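Local structure of putative branched-chain amino acid ABC transporter (Rhodospirillum rubrum ATCC 11170, 3HUT) at residues D52-A60 against G78-M86; D284-R295 against A308-T319. The protein probably binds amino acids, perhaps branched-chain ones, outside the cytoplasmic membrane and delivers them to an ABC transporter as its extracellular binding component. All blocks are in the same frame, centred on the assembly; numbering follows the deposited sequence.

Contact 1 (D52-A60 against G78-M86)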
# COMPACT_ATOMS: atom_id res chain seq x y z
N ASP A 52 5.10 5.59 -21.45
CA ASP A 52 3.65 5.60 -21.24
C ASP A 52 3.04 4.24 -21.58
O ASP A 52 2.90 3.88 -22.74
CB ASP A 52 3.00 6.69 -22.10
CG ASP A 52 1.50 6.81 -21.88
OD1 ASP A 52 0.95 6.10 -21.01
OD2 ASP A 52 0.88 7.63 -22.58
N SER A 53 2.69 3.48 -20.55
CA SER A 53 2.10 2.16 -20.75
C SER A 53 0.61 2.22 -21.07
O SER A 53 0.03 1.24 -21.55
CB SER A 53 2.28 1.31 -19.49
OG SER A 53 1.42 1.77 -18.46
N ARG A 54 -0.01 3.36 -20.80
CA ARG A 54 -1.44 3.56 -21.04
C ARG A 54 -2.28 2.56 -20.26
O ARG A 54 -3.48 2.39 -20.52
CB ARG A 54 -1.77 3.42 -22.53
CG ARG A 54 -0.97 4.34 -23.44
CD ARG A 54 -1.76 4.66 -24.70
NE ARG A 54 -2.21 3.46 -25.40
CZ ARG A 54 -1.40 2.65 -26.08
NH1 ARG A 54 -0.11 2.92 -26.16
NH2 ARG A 54 -1.89 1.58 -26.69
N ASP A 55 -1.66 1.91 -19.28
CA ASP A 55 -2.34 0.89 -18.48
C ASP A 55 -2.91 -0.16 -19.43
O ASP A 55 -4.01 -0.67 -19.23
CB ASP A 55 -3.46 1.49 -17.63
CG ASP A 55 -3.96 0.53 -16.56
OD1 ASP A 55 -3.11 -0.16 -15.96
OD2 ASP A 55 -5.19 0.47 -16.30
N ASP A 56 -2.13 -0.45 -20.47
CA ASP A 56 -2.52 -1.42 -21.49
C ASP A 56 -1.51 -2.56 -21.51
O ASP A 56 -0.32 -2.34 -21.70
CB ASP A 56 -2.57 -0.72 -22.85
CG ASP A 56 -2.98 -1.65 -23.97
OD1 ASP A 56 -2.12 -2.43 -24.45
OD2 ASP A 56 -4.16 -1.60 -24.37
N ALA A 57 -2.00 -3.79 -21.33
CA ALA A 57 -1.14 -4.96 -21.30
C ALA A 57 -0.24 -5.09 -22.53
O ALA A 57 0.97 -5.29 -22.40
CB ALA A 57 -1.98 -6.22 -21.14
N ASP A 58 -0.81 -4.97 -23.72
CA ASP A 58 -0.01 -5.09 -24.94
C ASP A 58 1.04 -3.99 -25.05
O ASP A 58 2.15 -4.24 -25.52
CB ASP A 58 -0.91 -5.08 -26.18
CG ASP A 58 -1.79 -6.31 -26.27
OD1 ASP A 58 -1.27 -7.42 -26.05
OD2 ASP A 58 -2.99 -6.16 -26.57
N GLN A 59 0.70 -2.78 -24.62
CA GLN A 59 1.65 -1.68 -24.68
C GLN A 59 2.79 -1.94 -23.69
O GLN A 59 3.95 -1.67 -23.98
CB GLN A 59 0.96 -0.36 -24.35
CG GLN A 59 1.84 0.87 -24.53
CD GLN A 59 2.42 0.98 -25.92
OE1 GLN A 59 3.59 0.67 -26.15
NE2 GLN A 59 1.60 1.41 -26.87
N ALA A 60 2.43 -2.47 -22.53
CA ALA A 60 3.40 -2.77 -21.48
C ALA A 60 4.38 -3.83 -21.98
O ALA A 60 5.57 -3.82 -21.63
CB ALA A 60 2.68 -3.27 -20.23
N GLY A 78 8.10 -0.38 -12.07
CA GLY A 78 7.03 -0.85 -12.91
C GLY A 78 5.55 -0.96 -12.76
O GLY A 78 5.00 -1.90 -12.22
N ASP A 79 4.91 -0.02 -13.41
CA ASP A 79 3.48 0.04 -13.49
C ASP A 79 2.50 -0.05 -12.36
O ASP A 79 2.65 -0.74 -11.37
CB ASP A 79 3.02 -0.88 -14.61
CG ASP A 79 2.60 -0.10 -15.86
OD1 ASP A 79 1.70 0.76 -15.72
OD2 ASP A 79 3.16 -0.31 -16.97
N PHE A 80 1.48 0.74 -12.59
CA PHE A 80 0.37 0.95 -11.72
C PHE A 80 -0.52 -0.25 -11.35
O PHE A 80 -0.62 -0.61 -10.18
CB PHE A 80 -0.46 2.03 -12.37
CG PHE A 80 -1.67 2.32 -11.64
CD1 PHE A 80 -1.58 2.91 -10.39
CD2 PHE A 80 -2.90 1.94 -12.14
CE1 PHE A 80 -2.71 3.11 -9.64
CE2 PHE A 80 -4.04 2.14 -11.40
CZ PHE A 80 -3.94 2.72 -10.14
N SER A 81 -1.17 -0.84 -12.35
CA SER A 81 -2.07 -1.96 -12.08
C SER A 81 -1.35 -3.29 -11.98
O SER A 81 -0.27 -3.48 -12.55
CB SER A 81 -3.13 -2.06 -13.17
OG SER A 81 -2.55 -2.47 -14.40
N SER A 82 -1.97 -4.22 -11.26
CA SER A 82 -1.40 -5.55 -11.11
C SER A 82 -1.40 -6.25 -12.46
O SER A 82 -0.41 -6.87 -12.86
CB SER A 82 -2.20 -6.36 -10.09
OG SER A 82 -1.91 -5.93 -8.77
N THR A 83 -2.52 -6.15 -13.18
CA THR A 83 -2.65 -6.78 -14.49
C THR A 83 -1.55 -6.38 -15.46
O THR A 83 -0.94 -7.22 -16.11
CB THR A 83 -4.01 -6.46 -15.15
OG1 THR A 83 -5.06 -6.99 -14.34
CG2 THR A 83 -4.09 -7.09 -16.53
N VAL A 84 -1.30 -5.08 -15.58
CA VAL A 84 -0.29 -4.59 -16.49
C VAL A 84 1.11 -4.91 -15.96
O VAL A 84 2.01 -5.26 -16.73
CB VAL A 84 -0.44 -3.08 -16.73
CG1 VAL A 84 0.67 -2.56 -17.62
CG2 VAL A 84 -1.80 -2.81 -17.38
N SER A 85 1.29 -4.81 -14.65
CA SER A 85 2.59 -5.11 -14.06
C SER A 85 2.95 -6.57 -14.32
O SER A 85 4.11 -6.89 -14.59
CB SER A 85 2.57 -4.84 -12.56
OG SER A 85 2.39 -3.46 -12.31
N MSE A 86 1.96 -7.44 -14.27
CA MSE A 86 2.19 -8.86 -14.50
C MSE A 86 2.47 -9.16 -15.97
O MSE A 86 3.34 -9.97 -16.29
CB MSE A 86 0.99 -9.67 -14.00
CG MSE A 86 0.82 -9.58 -12.49
SE MSE A 86 -0.75 -10.47 -11.83
CE MSE A 86 -0.20 -12.30 -12.09
O HOH W 1 -0.81 0.20 -14.92
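Ser53 and Asp55 meet Asp79, Ser81 and Val84 where two strand-to-helix turns lie side by side at the C-terminal edge of the parallel sheet in the first lobe of a periplasmic-binding-protein fold. One turn leads from strand 46-52 into helix 57-69, the other from strand 73-78 into helix 82-95, with strand 5-11 running between the two strands. Ser53 OG donates to Asp79 OD1 at 2.9 Å on the syn side of the carboxylate, and also accepts the amide of Asp55 in an ST turn. The anti side of Asp79 OD1 receives Phe80 N at 3.1 Å, so that one oxygen is bonded both within its own turn and to the neighbouring one. With CG anti to the backbone N (chi1 -167°), the Asp55 carboxylate reaches over to helix 82-95, where its OD1 accepts from Ser81 OG at 2.8 Å through the syn lone pair. Ser81 is the N-cap of that helix, and the same hydroxyl oxygen takes Val84 N at 3.1 Å. The two methyls of Val84 meet different partners: CG2 lies 3.3 Å from Asp55 OD1, while CG1 presses on Ala60 CB at 3.4 Å, a carbon pair tighter than usual van der Waals contact, where the first turns of the two helices meet. Water 1 donates to Asp79 OD1 and, in a notably short approach, to Asp55 OD1, and accepts from Ser81 N at 2.8 Å. Outside the pair, Asp79 O and Phe80 O receive the hydroxyls of Ser101 and Thr103. The two carboxylate oxygens, OD1 of Asp55 and OD1 of Asp79, stand only 4.9 Å apart; the serine hydroxyls, the bridging water and the nearby start of helix 82-95 probably ease their repulsion and favour the ionised forms.

Contact 2 (D284-R295 against A308-T319)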
# COMPACT_ATOMS: atom_id res chain seq x y z
N ASP A 284 8.49 5.85 -2.32
CA ASP A 284 9.27 4.78 -1.70
C ASP A 284 9.81 3.78 -2.72
O ASP A 284 10.92 3.26 -2.56
CB ASP A 284 8.44 4.03 -0.66
CG ASP A 284 8.37 4.76 0.67
OD1 ASP A 284 9.00 5.83 0.80
OD2 ASP A 284 7.69 4.26 1.60
N ALA A 285 9.04 3.50 -3.76
CA ALA A 285 9.48 2.55 -4.78
C ALA A 285 10.78 3.05 -5.39
O ALA A 285 11.76 2.30 -5.49
CB ALA A 285 8.40 2.38 -5.85
N VAL A 286 10.80 4.31 -5.81
CA VAL A 286 12.00 4.89 -6.40
C VAL A 286 13.15 4.87 -5.40
O VAL A 286 14.28 4.50 -5.74
CB VAL A 286 11.74 6.34 -6.87
CG1 VAL A 286 13.04 6.98 -7.32
CG2 VAL A 286 10.72 6.35 -8.01
N GLY A 287 12.87 5.26 -4.16
CA GLY A 287 13.90 5.27 -3.14
C GLY A 287 14.46 3.88 -2.85
O GLY A 287 15.66 3.71 -2.65
N ILE A 288 13.59 2.88 -2.81
CA ILE A 288 14.02 1.51 -2.56
C ILE A 288 14.94 1.06 -3.69
O ILE A 288 15.99 0.45 -3.45
CB ILE A 288 12.80 0.55 -2.48
CG1 ILE A 288 12.03 0.83 -1.18
CG2 ILE A 288 13.27 -0.91 -2.53
CD1 ILE A 288 10.73 0.04 -1.03
N MSE A 289 14.55 1.38 -4.92
CA MSE A 289 15.34 1.02 -6.10
C MSE A 289 16.71 1.69 -6.08
O MSE A 289 17.74 1.04 -6.26
CB MSE A 289 14.58 1.42 -7.37
CG MSE A 289 15.31 1.10 -8.67
SE MSE A 289 15.50 -0.81 -9.00
CE MSE A 289 13.76 -1.15 -9.78
N LEU A 290 16.72 3.01 -5.85
CA LEU A 290 17.97 3.76 -5.82
C LEU A 290 18.92 3.28 -4.73
O LEU A 290 20.12 3.18 -4.94
CB LEU A 290 17.67 5.25 -5.66
CG LEU A 290 16.99 5.91 -6.86
CD1 LEU A 290 16.59 7.35 -6.53
CD2 LEU A 290 17.94 5.88 -8.05
N ALA A 291 18.39 2.98 -3.55
CA ALA A 291 19.23 2.50 -2.47
C ALA A 291 19.88 1.18 -2.90
O ALA A 291 21.06 0.95 -2.64
CB ALA A 291 18.41 2.29 -1.20
N ALA A 292 19.11 0.33 -3.57
CA ALA A 292 19.62 -0.95 -4.04
C ALA A 292 20.73 -0.73 -5.07
O ALA A 292 21.76 -1.40 -5.05
CB ALA A 292 18.48 -1.77 -4.65
N VAL A 293 20.51 0.22 -5.97
CA VAL A 293 21.52 0.53 -6.98
C VAL A 293 22.76 1.05 -6.25
O VAL A 293 23.90 0.70 -6.59
CB VAL A 293 21.03 1.63 -7.97
CG1 VAL A 293 22.14 1.95 -8.98
CG2 VAL A 293 19.78 1.15 -8.71
N GLY A 294 22.54 1.87 -5.23
CA GLY A 294 23.64 2.40 -4.45
C GLY A 294 24.50 1.29 -3.86
O GLY A 294 25.73 1.38 -3.87
N ARG A 295 23.86 0.25 -3.34
CA ARG A 295 24.61 -0.86 -2.77
C ARG A 295 25.28 -1.68 -3.86
O ARG A 295 26.38 -2.19 -3.66
CB ARG A 295 23.69 -1.75 -1.92
CG ARG A 295 23.18 -1.07 -0.66
CD ARG A 295 22.54 -2.08 0.28
NE ARG A 295 21.33 -2.67 -0.26
CZ ARG A 295 20.13 -2.09 -0.23
NH1 ARG A 295 19.97 -0.89 0.33
NH2 ARG A 295 19.08 -2.72 -0.73
N ALA A 308 20.35 -7.09 -4.70
CA ALA A 308 20.30 -5.94 -3.80
C ALA A 308 18.87 -5.54 -3.46
O ALA A 308 18.57 -5.20 -2.31
CB ALA A 308 21.04 -4.75 -4.42
N LEU A 309 17.99 -5.58 -4.45
CA LEU A 309 16.58 -5.24 -4.22
C LEU A 309 15.99 -6.22 -3.22
O LEU A 309 15.31 -5.82 -2.28
CB LEU A 309 15.78 -5.33 -5.53
CG LEU A 309 15.67 -4.07 -6.38
CD1 LEU A 309 15.06 -4.44 -7.73
CD2 LEU A 309 14.80 -3.03 -5.66
N ALA A 310 16.27 -7.50 -3.43
CA ALA A 310 15.79 -8.56 -2.55
C ALA A 310 16.33 -8.40 -1.13
O ALA A 310 15.73 -8.91 -0.18
CB ALA A 310 16.20 -9.91 -3.11
N ALA A 311 17.45 -7.69 -0.99
CA ALA A 311 18.07 -7.47 0.32
C ALA A 311 17.36 -6.41 1.17
O ALA A 311 17.65 -6.26 2.36
CB ALA A 311 19.53 -7.09 0.14
N THR A 312 16.43 -5.68 0.56
CA THR A 312 15.67 -4.65 1.27
C THR A 312 15.10 -5.28 2.53
O THR A 312 14.29 -6.20 2.47
CB THR A 312 14.53 -4.10 0.40
OG1 THR A 312 15.06 -3.61 -0.83
CG2 THR A 312 13.80 -2.97 1.12
N ASP A 313 15.50 -4.76 3.69
CA ASP A 313 15.06 -5.36 4.94
C ASP A 313 14.49 -4.39 5.97
O ASP A 313 13.62 -4.74 6.74
CB ASP A 313 16.26 -6.09 5.56
CG ASP A 313 15.88 -6.95 6.75
OD1 ASP A 313 15.30 -8.03 6.54
OD2 ASP A 313 16.15 -6.54 7.88
N ARG A 314 14.99 -3.16 5.96
CA ARG A 314 14.59 -2.17 6.95
C ARG A 314 14.54 -0.76 6.33
O ARG A 314 15.00 0.21 6.91
CB ARG A 314 15.61 -2.26 8.10
CG ARG A 314 15.65 -1.15 9.12
CD ARG A 314 14.90 -1.50 10.40
NE ARG A 314 15.08 -0.47 11.43
CZ ARG A 314 15.10 0.84 11.18
NH1 ARG A 314 14.96 1.29 9.94
NH2 ARG A 314 15.25 1.71 12.17
N TYR A 315 13.97 -0.66 5.13
CA TYR A 315 13.88 0.62 4.44
C TYR A 315 12.98 1.60 5.19
O TYR A 315 11.82 1.31 5.43
CB TYR A 315 13.33 0.42 3.03
CG TYR A 315 13.36 1.68 2.19
CD1 TYR A 315 14.54 2.12 1.60
CD2 TYR A 315 12.20 2.45 2.03
CE1 TYR A 315 14.57 3.32 0.87
CE2 TYR A 315 12.23 3.64 1.30
CZ TYR A 315 13.42 4.07 0.73
OH TYR A 315 13.45 5.25 0.02
N ALA A 316 13.52 2.77 5.53
CA ALA A 316 12.76 3.79 6.25
C ALA A 316 11.94 4.63 5.28
O ALA A 316 12.27 5.78 5.01
CB ALA A 316 13.71 4.68 7.04
N GLY A 317 10.86 4.06 4.75
CA GLY A 317 10.04 4.79 3.80
C GLY A 317 8.97 5.66 4.43
O GLY A 317 8.73 5.60 5.64
N VAL A 318 8.34 6.50 3.61
CA VAL A 318 7.28 7.37 4.10
C VAL A 318 6.03 6.53 4.30
O VAL A 318 5.06 6.98 4.90
CB VAL A 318 7.00 8.52 3.11
CG1 VAL A 318 8.27 9.34 2.91
CG2 VAL A 318 6.49 7.98 1.79
N THR A 319 6.06 5.30 3.78
CA THR A 319 4.93 4.38 3.92
C THR A 319 5.23 3.40 5.05
O THR A 319 4.52 2.41 5.22
CB THR A 319 4.65 3.60 2.60
OG1 THR A 319 5.75 2.73 2.30
CG2 THR A 319 4.43 4.56 1.44
O HOH W 2 11.47 6.88 0.49
O HOH W 3 16.46 -1.17 -1.18
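Tyr315 lays one ring face against Ile288 where helix 277-296, lying against strand 5-11 in the first lobe of the periplasmic-binding-protein fold, is flanked by the chain leaving helix 302-310; strand 315-317 runs nearly antiparallel to the helix, at 152°. Ile288 CG1 stands almost straight above the ring, 3.6 Å from its centroid, in a CH-pi contact. A first torsion of -173° swings the ring away from its own backbone N, against the helix, until OH comes within 3.2 Å of Gly287 CA; the absence of a side chain there leaves room for the hydroxyl. Crossing Ile288 at about a right angle, Leu309 packs CD2 near CG2 of that isoleucine and offers CD1 to the selenium of selenomethionine Met289. Closer to the helix end, the Arg295 guanidinium turns its edge to Ala308, and NH2 donates to Ala308 O at 3.0 Å from well above the carbonyl plane. Water 3 ties NH2 to Ile288 O and Thr312 OG1. Three turns back along the helix, Asp284 and Thr319 approach from opposite directions, and the buried carboxylate is gripped by both its oxygens. Water 2 joins Asp284 OD1 to Tyr315 OH, and Lys333 bonds to Thr319 OG1. OD1 takes Val318 N at 3.0 Å on the syn side, whereas OD2 accepts Thr319 N at 2.9 Å and, on its anti lone pair, Thr319 OG1 at 2.6 Å.

How the contacts relate
Contacts 1 and 2 sit in the same lobe but do not touch: their centres are 22 Å apart and their nearest atoms about 6 Å. Strand 5-11 and the end of strand 99-101 with the loop that follows it link them. Ser53 and Asp79 of contact 1 bond to the backbones of Leu11 and Glu10, while Met289 of contact 2 packs on Leu7; Ser101, already bonded to contact 1, precedes Pro102, on which Ala285 rests. Contact 1 lies at the C-terminal edge of the sheet, where relatives bind their ligands between the lobes; a similar pocket is likely here. Contact 2 instead joins helix 277-296 to the chain that runs on toward strands of the other sheet.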